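Local atomic coordinates of chitinase (PDB entry 5GZT), a protein that probably hydrolyses beta-1,4 linkages between N-acetylglucosamine units within chitin and chitodextrins, acting as an endochitinase of glycosyl hydrolase family 18. Residues N814-E819 and E823-N828; F795-D800 and I810-E815. All blocks are in the same frame, centred on the assembly; numbering follows the deposited sequence.

Contact 1: N814-E819 and E823-N828; sequences NEFPSE and EQRRNN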
ATOM      1  N   ASN B 814      54.682   7.178 -20.362  1.00 34.14           N
ATOM      2  CA  ASN B 814      54.726   8.545 -19.838  1.00 37.14           C
ATOM      3  C   ASN B 814      53.554   8.969 -19.009  1.00 39.77           C
ATOM      4  O   ASN B 814      53.374  10.172 -18.819  1.00 38.84           O
ATOM      5  CB  ASN B 814      54.908   9.556 -20.990  1.00 33.18           C
ATOM      6  CG  ASN B 814      56.240   9.416 -21.639  1.00 35.09           C
ATOM      7  OD1 ASN B 814      57.121   8.709 -21.128  1.00 34.80           O
ATOM      8  ND2 ASN B 814      56.386  10.023 -22.789  1.00 33.66           N
ATOM      9  N   GLU B 815      52.786   8.024 -18.471  1.00 39.56           N
ATOM     10  CA  GLU B 815      51.660   8.366 -17.630  1.00 38.27           C
ATOM     11  C   GLU B 815      52.047   9.350 -16.493  1.00 46.15           C
ATOM     12  O   GLU B 815      51.321  10.287 -16.239  1.00 39.84           O
ATOM     13  CB  GLU B 815      51.127   7.113 -16.992  1.00 40.82           C
ATOM     14  CG  GLU B 815      49.949   7.345 -16.067  1.00 36.19           C
ATOM     15  CD  GLU B 815      49.251   6.091 -15.698  1.00 36.35           C
ATOM     16  OE1 GLU B 815      49.771   4.960 -15.896  1.00 37.76           O
ATOM     17  OE2 GLU B 815      48.137   6.246 -15.215  1.00 43.54           O
ATOM     18  N   PHE B 816      53.173   9.072 -15.830  1.00 46.03           N
ATOM     19  CA  PHE B 816      53.716   9.864 -14.751  1.00 46.64           C
ATOM     20  C   PHE B 816      54.946  10.660 -15.222  1.00 50.74           C
ATOM     21  O   PHE B 816      55.810  10.151 -16.000  1.00 52.47           O
ATOM     22  CB  PHE B 816      54.134   8.961 -13.569  1.00 49.49           C
ATOM     23  CG  PHE B 816      53.005   8.175 -12.998  1.00 50.83           C
ATOM     24  CD1 PHE B 816      52.134   8.755 -12.099  1.00 52.13           C
ATOM     25  CD2 PHE B 816      52.768   6.880 -13.411  1.00 49.73           C
ATOM     26  CE1 PHE B 816      51.063   8.051 -11.595  1.00 55.98           C
ATOM     27  CE2 PHE B 816      51.696   6.161 -12.912  1.00 54.43           C
ATOM     28  CZ  PHE B 816      50.837   6.746 -12.004  1.00 57.33           C
ATOM     29  N   PRO B 817      55.068  11.913 -14.715  1.00 52.31           N
ATOM     30  CA  PRO B 817      56.200  12.751 -15.099  1.00 50.00           C
ATOM     31  C   PRO B 817      57.540  12.264 -14.497  1.00 47.09           C
ATOM     32  O   PRO B 817      58.581  12.515 -15.109  1.00 50.29           O
ATOM     33  CB  PRO B 817      55.783  14.128 -14.603  1.00 52.46           C
ATOM     34  CG  PRO B 817      54.974  13.822 -13.385  1.00 54.48           C
ATOM     35  CD  PRO B 817      54.226  12.566 -13.693  1.00 52.63           C
ATOM     36  N   SER B 818      57.504  11.530 -13.361  1.00 47.28           N
ATOM     37  CA  SER B 818      58.711  10.876 -12.799  1.00 43.90           C
ATOM     38  C   SER B 818      59.601  10.268 -13.835  1.00 46.68           C
ATOM     39  O   SER B 818      59.246   9.285 -14.495  1.00 48.28           O
ATOM     40  CB  SER B 818      58.406   9.800 -11.750  1.00 44.51           C
ATOM     41  OG  SER B 818      59.636   9.133 -11.420  1.00 43.57           O
ATOM     42  N   GLU B 819      60.783  10.823 -13.968  1.00 42.33           N
ATOM     43  CA  GLU B 819      61.738  10.271 -14.869  1.00 47.55           C
ATOM     44  C   GLU B 819      62.206   8.840 -14.468  1.00 51.32           C
ATOM     45  O   GLU B 819      62.650   8.048 -15.327  1.00 52.56           O
ATOM     46  CB  GLU B 819      62.904  11.225 -15.015  1.00 51.93           C
ATOM     47  CG  GLU B 819      63.998  10.731 -15.945  1.00 60.01           C
ATOM     48  CD  GLU B 819      63.457  10.318 -17.294  1.00 63.18           C
ATOM     49  OE1 GLU B 819      62.929  11.222 -17.983  1.00 64.89           O
ATOM     50  OE2 GLU B 819      63.545   9.093 -17.615  1.00 59.35           O
ATOM     51  N   GLU B 823      61.583   5.613 -17.127  1.00 36.96           N
ATOM     52  CA  GLU B 823      62.690   4.730 -17.522  1.00 42.69           C
ATOM     53  C   GLU B 823      62.310   3.299 -17.213  1.00 31.80           C
ATOM     54  O   GLU B 823      62.588   2.413 -17.960  1.00 36.62           O
ATOM     55  CB  GLU B 823      64.009   5.088 -16.777  1.00 47.12           C
ATOM     56  CG  GLU B 823      65.242   4.232 -17.136  1.00 51.88           C
ATOM     57  CD  GLU B 823      65.888   4.485 -18.531  1.00 58.77           C
ATOM     58  OE1 GLU B 823      67.014   3.988 -18.722  1.00 69.94           O
ATOM     59  OE2 GLU B 823      65.334   5.118 -19.463  1.00 61.68           O
ATOM     60  N   GLN B 824      61.742   3.074 -16.060  1.00 33.36           N
ATOM     61  CA  GLN B 824      61.360   1.694 -15.690  1.00 37.34           C
ATOM     62  C   GLN B 824      60.268   1.147 -16.686  1.00 33.53           C
ATOM     63  O   GLN B 824      60.296   0.011 -17.043  1.00 32.27           O
ATOM     64  CB  GLN B 824      60.897   1.761 -14.266  1.00 40.59           C
ATOM     65  CG  GLN B 824      60.062   0.686 -13.671  1.00 45.96           C
ATOM     66  CD  GLN B 824      59.410   1.275 -12.410  1.00 60.90           C
ATOM     67  OE1 GLN B 824      60.034   2.087 -11.698  1.00 65.11           O
ATOM     68  NE2 GLN B 824      58.149   0.936 -12.170  1.00 66.26           N
ATOM     69  N   ARG B 825      59.359   2.010 -17.126  1.00 32.33           N
ATOM     70  CA  ARG B 825      58.280   1.619 -18.045  1.00 29.70           C
ATOM     71  C   ARG B 825      58.833   1.331 -19.415  1.00 28.62           C
ATOM     72  O   ARG B 825      58.510   0.298 -19.996  1.00 24.56           O
ATOM     73  CB  ARG B 825      57.144   2.632 -18.000  1.00 28.08           C
ATOM     74  CG  ARG B 825      56.335   2.473 -16.713  1.00 25.26           C
ATOM     75  CD  ARG B 825      55.095   3.299 -16.687  1.00 24.46           C
ATOM     76  NE  ARG B 825      54.275   2.869 -15.583  1.00 24.37           N
ATOM     77  CZ  ARG B 825      53.008   3.222 -15.370  1.00 27.76           C
ATOM     78  NH1 ARG B 825      52.339   4.048 -16.167  1.00 32.39           N
ATOM     79  NH2 ARG B 825      52.388   2.750 -14.313  1.00 27.33           N
ATOM     80  N   ARG B 826      59.752   2.173 -19.905  1.00 30.05           N
ATOM     81  CA  ARG B 826      60.435   1.934 -21.199  1.00 30.87           C
ATOM     82  C   ARG B 826      61.147   0.598 -21.225  1.00 28.57           C
ATOM     83  O   ARG B 826      61.229  -0.039 -22.292  1.00 31.22           O
ATOM     84  CB  ARG B 826      61.425   3.051 -21.574  1.00 34.99           C
ATOM     85  CG  ARG B 826      60.748   4.379 -21.944  1.00 45.57           C
ATOM     86  CD  ARG B 826      61.661   5.467 -22.573  1.00 49.63           C
ATOM     87  NE  ARG B 826      62.736   5.929 -21.680  1.00 43.39           N
ATOM     88  CZ  ARG B 826      62.668   6.967 -20.845  1.00 47.03           C
ATOM     89  NH1 ARG B 826      61.600   7.762 -20.748  1.00 49.33           N
ATOM     90  NH2 ARG B 826      63.714   7.243 -20.099  1.00 52.03           N
ATOM     91  N   ASN B 827      61.646   0.197 -20.066  1.00 24.94           N
ATOM     92  CA  ASN B 827      62.351  -1.040 -19.878  1.00 30.67           C
ATOM     93  C   ASN B 827      61.496  -2.140 -19.163  1.00 29.78           C
ATOM     94  O   ASN B 827      62.033  -3.056 -18.551  1.00 28.76           O
ATOM     95  CB  ASN B 827      63.589  -0.767 -19.020  1.00 36.18           C
ATOM     96  CG  ASN B 827      64.602   0.056 -19.754  1.00 36.59           C
ATOM     97  OD1 ASN B 827      64.767   1.231 -19.470  1.00 43.77           O
ATOM     98  ND2 ASN B 827      65.217  -0.529 -20.746  1.00 37.74           N
ATOM     99  N   ASN B 828      60.189  -2.076 -19.317  1.00 29.30           N
ATOM    100  CA  ASN B 828      59.299  -3.078 -18.735  1.00 27.61           C
ATOM    101  C   ASN B 828      59.810  -4.477 -19.043  1.00 26.05           C
ATOM    102  O   ASN B 828      60.155  -4.793 -20.182  1.00 24.03           O
ATOM    103  CB  ASN B 828      57.881  -2.906 -19.249  1.00 27.53           C
ATOM    104  CG  ASN B 828      56.910  -3.591 -18.375  1.00 25.66           C
ATOM    105  OD1 ASN B 828      56.619  -3.120 -17.281  1.00 26.61           O
ATOM    106  ND2 ASN B 828      56.491  -4.767 -18.795  1.00 25.89           N
TER
HETATM  107  O   HOH W   1      59.313   7.960 -22.397  1.00 30.76           O
HETATM  108  O   HOH W   2      49.468   2.944 -14.522  1.00 46.95           O

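Contact 2: F795-D800 and I810-E815; sequences FARIKD and INWVNE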
ATOM      1  N   PHE B 795      50.103  -6.473 -19.571  1.00 19.26           N
ATOM      2  CA  PHE B 795      49.225  -6.576 -20.719  1.00 17.40           C
ATOM      3  C   PHE B 795      50.094  -6.465 -21.957  1.00 18.20           C
ATOM      4  O   PHE B 795      51.240  -6.025 -21.878  1.00 19.60           O
ATOM      5  CB  PHE B 795      48.238  -5.470 -20.789  1.00 18.64           C
ATOM      6  CG  PHE B 795      47.209  -5.408 -19.698  1.00 20.31           C
ATOM      7  CD1 PHE B 795      46.048  -6.137 -19.803  1.00 19.88           C
ATOM      8  CD2 PHE B 795      47.289  -4.418 -18.691  1.00 18.60           C
ATOM      9  CE1 PHE B 795      45.050  -6.050 -18.819  1.00 20.46           C
ATOM     10  CE2 PHE B 795      46.293  -4.302 -17.731  1.00 20.53           C
ATOM     11  CZ  PHE B 795      45.149  -5.128 -17.784  1.00 22.67           C
ATOM     12  N   ALA B 796      49.538  -6.891 -23.103  1.00 17.04           N
ATOM     13  CA  ALA B 796      49.973  -6.437 -24.416  1.00 15.89           C
ATOM     14  C   ALA B 796      49.082  -5.267 -24.837  1.00 15.21           C
ATOM     15  O   ALA B 796      48.018  -5.064 -24.272  1.00 16.79           O
ATOM     16  CB  ALA B 796      49.907  -7.552 -25.415  1.00 16.43           C
ATOM     17  N   ARG B 797      49.524  -4.479 -25.773  1.00 13.46           N
ATOM     18  CA  ARG B 797      48.818  -3.251 -26.179  1.00 15.78           C
ATOM     19  C   ARG B 797      48.733  -3.218 -27.649  1.00 15.69           C
ATOM     20  O   ARG B 797      49.280  -4.128 -28.328  1.00 17.66           O
ATOM     21  CB  ARG B 797      49.549  -1.998 -25.654  1.00 17.03           C
ATOM     22  CG  ARG B 797      49.540  -1.924 -24.115  1.00 17.79           C
ATOM     23  CD  ARG B 797      48.183  -1.404 -23.751  1.00 19.55           C
ATOM     24  NE  ARG B 797      47.710  -1.749 -22.437  1.00 20.95           N
ATOM     25  CZ  ARG B 797      47.687  -0.959 -21.362  1.00 21.78           C
ATOM     26  NH1 ARG B 797      48.311   0.213 -21.316  1.00 21.67           N
ATOM     27  NH2 ARG B 797      47.078  -1.391 -20.287  1.00 24.09           N
ATOM     28  N   ILE B 798      48.004  -2.260 -28.161  1.00 15.28           N
ATOM     29  CA  ILE B 798      47.786  -2.172 -29.573  1.00 17.07           C
ATOM     30  C   ILE B 798      48.428  -0.851 -30.040  1.00 20.09           C
ATOM     31  O   ILE B 798      48.072   0.254 -29.563  1.00 17.90           O
ATOM     32  CB  ILE B 798      46.327  -2.162 -29.884  1.00 17.77           C
ATOM     33  CG1 ILE B 798      45.626  -3.444 -29.405  1.00 17.13           C
ATOM     34  CG2 ILE B 798      46.052  -1.987 -31.398  1.00 18.33           C
ATOM     35  CD1 ILE B 798      44.068  -3.373 -29.495  1.00 17.97           C
ATOM     36  N   LYS B 799      49.349  -0.972 -31.001  1.00 20.73           N
ATOM     37  CA  LYS B 799      49.969   0.206 -31.659  1.00 20.33           C
ATOM     38  C   LYS B 799      49.984  -0.045 -33.165  1.00 20.22           C
ATOM     39  O   LYS B 799      50.509  -1.099 -33.625  1.00 18.82           O
ATOM     40  CB  LYS B 799      51.353   0.495 -31.099  1.00 21.77           C
ATOM     41  CG  LYS B 799      51.931   1.759 -31.752  1.00 20.67           C
ATOM     42  CD  LYS B 799      53.407   1.910 -31.464  1.00 23.54           C
ATOM     43  CE  LYS B 799      53.980   3.083 -32.265  1.00 23.23           C
ATOM     44  NZ  LYS B 799      55.446   3.183 -32.130  1.00 22.43           N
ATOM     45  N   ASP B 800      49.364   0.890 -33.931  1.00 19.28           N
ATOM     46  CA  ASP B 800      49.341   0.840 -35.398  1.00 20.58           C
ATOM     47  C   ASP B 800      48.600  -0.442 -35.858  1.00 20.77           C
ATOM     48  O   ASP B 800      48.944  -1.105 -36.838  1.00 19.31           O
ATOM     49  CB  ASP B 800      50.749   0.895 -35.998  1.00 20.65           C
ATOM     50  CG  ASP B 800      51.449   2.269 -35.816  1.00 21.66           C
ATOM     51  OD1 ASP B 800      50.766   3.270 -35.490  1.00 19.74           O
ATOM     52  OD2 ASP B 800      52.697   2.271 -35.969  1.00 21.33           O
ATOM     53  N   ILE B 810      53.077   4.648 -25.409  1.00 26.54           N
ATOM     54  CA  ILE B 810      53.760   5.824 -24.872  1.00 26.14           C
ATOM     55  C   ILE B 810      52.810   6.540 -23.961  1.00 26.90           C
ATOM     56  O   ILE B 810      53.224   7.111 -22.971  1.00 30.82           O
ATOM     57  CB  ILE B 810      54.304   6.693 -26.020  1.00 29.08           C
ATOM     58  CG1 ILE B 810      55.208   5.858 -26.887  1.00 32.33           C
ATOM     59  CG2 ILE B 810      55.078   7.909 -25.503  1.00 34.21           C
ATOM     60  CD1 ILE B 810      56.392   5.189 -26.202  1.00 31.89           C
ATOM     61  N   ASN B 811      51.510   6.462 -24.196  1.00 24.54           N
ATOM     62  CA  ASN B 811      50.589   6.983 -23.200  1.00 28.12           C
ATOM     63  C   ASN B 811      50.855   6.373 -21.790  1.00 30.82           C
ATOM     64  O   ASN B 811      50.838   7.079 -20.749  1.00 28.42           O
ATOM     65  CB  ASN B 811      49.141   6.771 -23.656  1.00 32.76           C
ATOM     66  CG  ASN B 811      48.092   7.367 -22.687  1.00 36.81           C
ATOM     67  OD1 ASN B 811      48.069   8.564 -22.441  1.00 40.92           O
ATOM     68  ND2 ASN B 811      47.198   6.531 -22.184  1.00 42.18           N
ATOM     69  N   TRP B 812      51.109   5.066 -21.745  1.00 27.03           N
ATOM     70  CA  TRP B 812      51.294   4.394 -20.506  1.00 27.49           C
ATOM     71  C   TRP B 812      52.711   4.681 -19.984  1.00 29.97           C
ATOM     72  O   TRP B 812      52.859   4.888 -18.762  1.00 31.13           O
ATOM     73  CB  TRP B 812      51.076   2.885 -20.663  1.00 27.67           C
ATOM     74  CG  TRP B 812      51.390   2.078 -19.457  1.00 23.63           C
ATOM     75  CD1 TRP B 812      50.535   1.825 -18.405  1.00 26.75           C
ATOM     76  CD2 TRP B 812      52.582   1.344 -19.181  1.00 22.20           C
ATOM     77  NE1 TRP B 812      51.136   0.979 -17.520  1.00 25.39           N
ATOM     78  CE2 TRP B 812      52.381   0.658 -17.974  1.00 20.50           C
ATOM     79  CE3 TRP B 812      53.765   1.141 -19.872  1.00 21.77           C
ATOM     80  CZ2 TRP B 812      53.344  -0.115 -17.393  1.00 23.46           C
ATOM     81  CZ3 TRP B 812      54.720   0.331 -19.308  1.00 24.73           C
ATOM     82  CH2 TRP B 812      54.522  -0.276 -18.084  1.00 22.70           C
ATOM     83  N   VAL B 813      53.724   4.616 -20.873  1.00 27.38           N
ATOM     84  CA  VAL B 813      55.110   4.779 -20.465  1.00 31.48           C
ATOM     85  C   VAL B 813      55.270   6.141 -19.764  1.00 33.87           C
ATOM     86  O   VAL B 813      55.863   6.217 -18.689  1.00 34.70           O
ATOM     87  CB  VAL B 813      56.061   4.701 -21.661  1.00 32.55           C
ATOM     88  CG1 VAL B 813      57.436   5.269 -21.332  1.00 34.56           C
ATOM     89  CG2 VAL B 813      56.212   3.249 -22.158  1.00 33.90           C
ATOM     90  N   ASN B 814      54.682   7.178 -20.362  1.00 34.14           N
ATOM     91  CA  ASN B 814      54.726   8.545 -19.838  1.00 37.14           C
ATOM     92  C   ASN B 814      53.554   8.969 -19.009  1.00 39.77           C
ATOM     93  O   ASN B 814      53.374  10.172 -18.819  1.00 38.84           O
ATOM     94  CB  ASN B 814      54.908   9.556 -20.990  1.00 33.18           C
ATOM     95  CG  ASN B 814      56.240   9.416 -21.639  1.00 35.09           C
ATOM     96  OD1 ASN B 814      57.121   8.709 -21.128  1.00 34.80           O
ATOM     97  ND2 ASN B 814      56.386  10.023 -22.789  1.00 33.66           N
ATOM     98  N   GLU B 815      52.786   8.024 -18.471  1.00 39.56           N
ATOM     99  CA  GLU B 815      51.660   8.366 -17.630  1.00 38.27           C
ATOM    100  C   GLU B 815      52.047   9.350 -16.493  1.00 46.15           C
ATOM    101  O   GLU B 815      51.321  10.287 -16.239  1.00 39.84           O
ATOM    102  CB  GLU B 815      51.127   7.113 -16.992  1.00 40.82           C
ATOM    103  CG  GLU B 815      49.949   7.345 -16.067  1.00 36.19           C
ATOM    104  CD  GLU B 815      49.251   6.091 -15.698  1.00 36.35           C
ATOM    105  OE1 GLU B 815      49.771   4.960 -15.896  1.00 37.76           O
ATOM    106  OE2 GLU B 815      48.137   6.246 -15.215  1.00 43.54           O
TER

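Contact 1: N814-E819 and E823-N828
E815 and R825 meet in a salt bridge that joins the loop after helix 810-813 to the last turn of helix 819-826. Along E815, CB already lies 3.4 Å from NH1 of R825. With CG anti to the backbone N (chi1 179°), the chain runs out extended, and CG sits over one face of the F816 ring, nearer its edge than its centre. At the tip, OE1 takes a nearly straight bond from R825 NH1 at 2.7 Å. The donor comes on the anti side of the carboxylate, and the oxygen lies in the guanidinium plane. Water 2 donates to the same OE1 and accepts from R825 NH2, closing a small ring round the pair. The F816 ring stands steeply to the guanidinium, 71° between planes: its edge, at CD2, lies over the guanidinium face, and CE2 is 3.8 Å from R825 NH2. R825 NH1 also bonds W812 O. An alanine in place of R825 is likely to leave the E815 carboxylate without its cation and the W812 carbonyl without this donor.

A separate group of charges gathers round R826. Its NH2 reaches E819 OE2 on the syn side at 3.1 Å and E823 OE2 on the anti side at 2.7 Å, and probably offsets the like charges of the two glutamates. Water 1 sits at the guanidinium edge, linking R826 NH1 to N814 OD1. In the backbone, E823 N bonds E819 O at 3.2 Å, one turn along the helix, while S818 OG caps I821 N. An N-capped surface helix carrying a Glu-Glu-Arg salt-bridge network is thus held to its preceding loop, on the rim of a family 18 TIM barrel.

Contact 2: F795-D800 and I810-E815
Strand 795-799 and the short helix 810-813 come no closer than 9.8 Å between the CA atoms of R797 and W812, and no backbone hydrogen bond joins the two segments. The gap is spanned by these two side chains. R797 bends at chi2 (-79°), which swings its guanidinium across to the tryptophan; NH1 ends 3.9 Å from W812 CB and 4.0 Å from W812 CD1. The guanidinium presents its edge to CB, and its plane is almost perpendicular to the indole, at 83°. CZ of R797 is 5.4 Å from the centroid of the five-membered ring of W812, so any cation-pi attraction is weak at most.

What fixes the arginine lies outside the pair. R797 NE bonds the carbonyl of G854, at the end of the neighbouring strand 848-854, and NH1 forms a salt bridge with D809 OD2. D809 also takes a weak hydrogen bond from W812 N through OD1, and its carboxylate thus bridges, weakly on the helix side, between R797 and the backbone of helix 810-813. I806 packs on both R797 and W812.

A cis peptide bond precedes F795 on the same strand, as in other family 18 chitinases. The contact itself is packing between the second strand of the TIM barrel, near its C-terminal end, and the excursion that follows that strand.

In the fold
Along the chain, strand 790-799 runs out of the barrel, turns back as strand 802-805 and reaches helix 810-813. Contact 2 closes that loop, with nine residues between its segments. Contact 1 takes over where contact 2 ends: the two share N814 and E815, and only three residues, all helical, separate its own segments. The loops therefore follow one another, neither enclosing the other, with centres about 11 Å apart. W812 is the joint between them, a partner to residues of both contacts, and R826 packs on V813 one residue further on. Together they tie helix 819-826, through helix 810-813, back to the barrel strand.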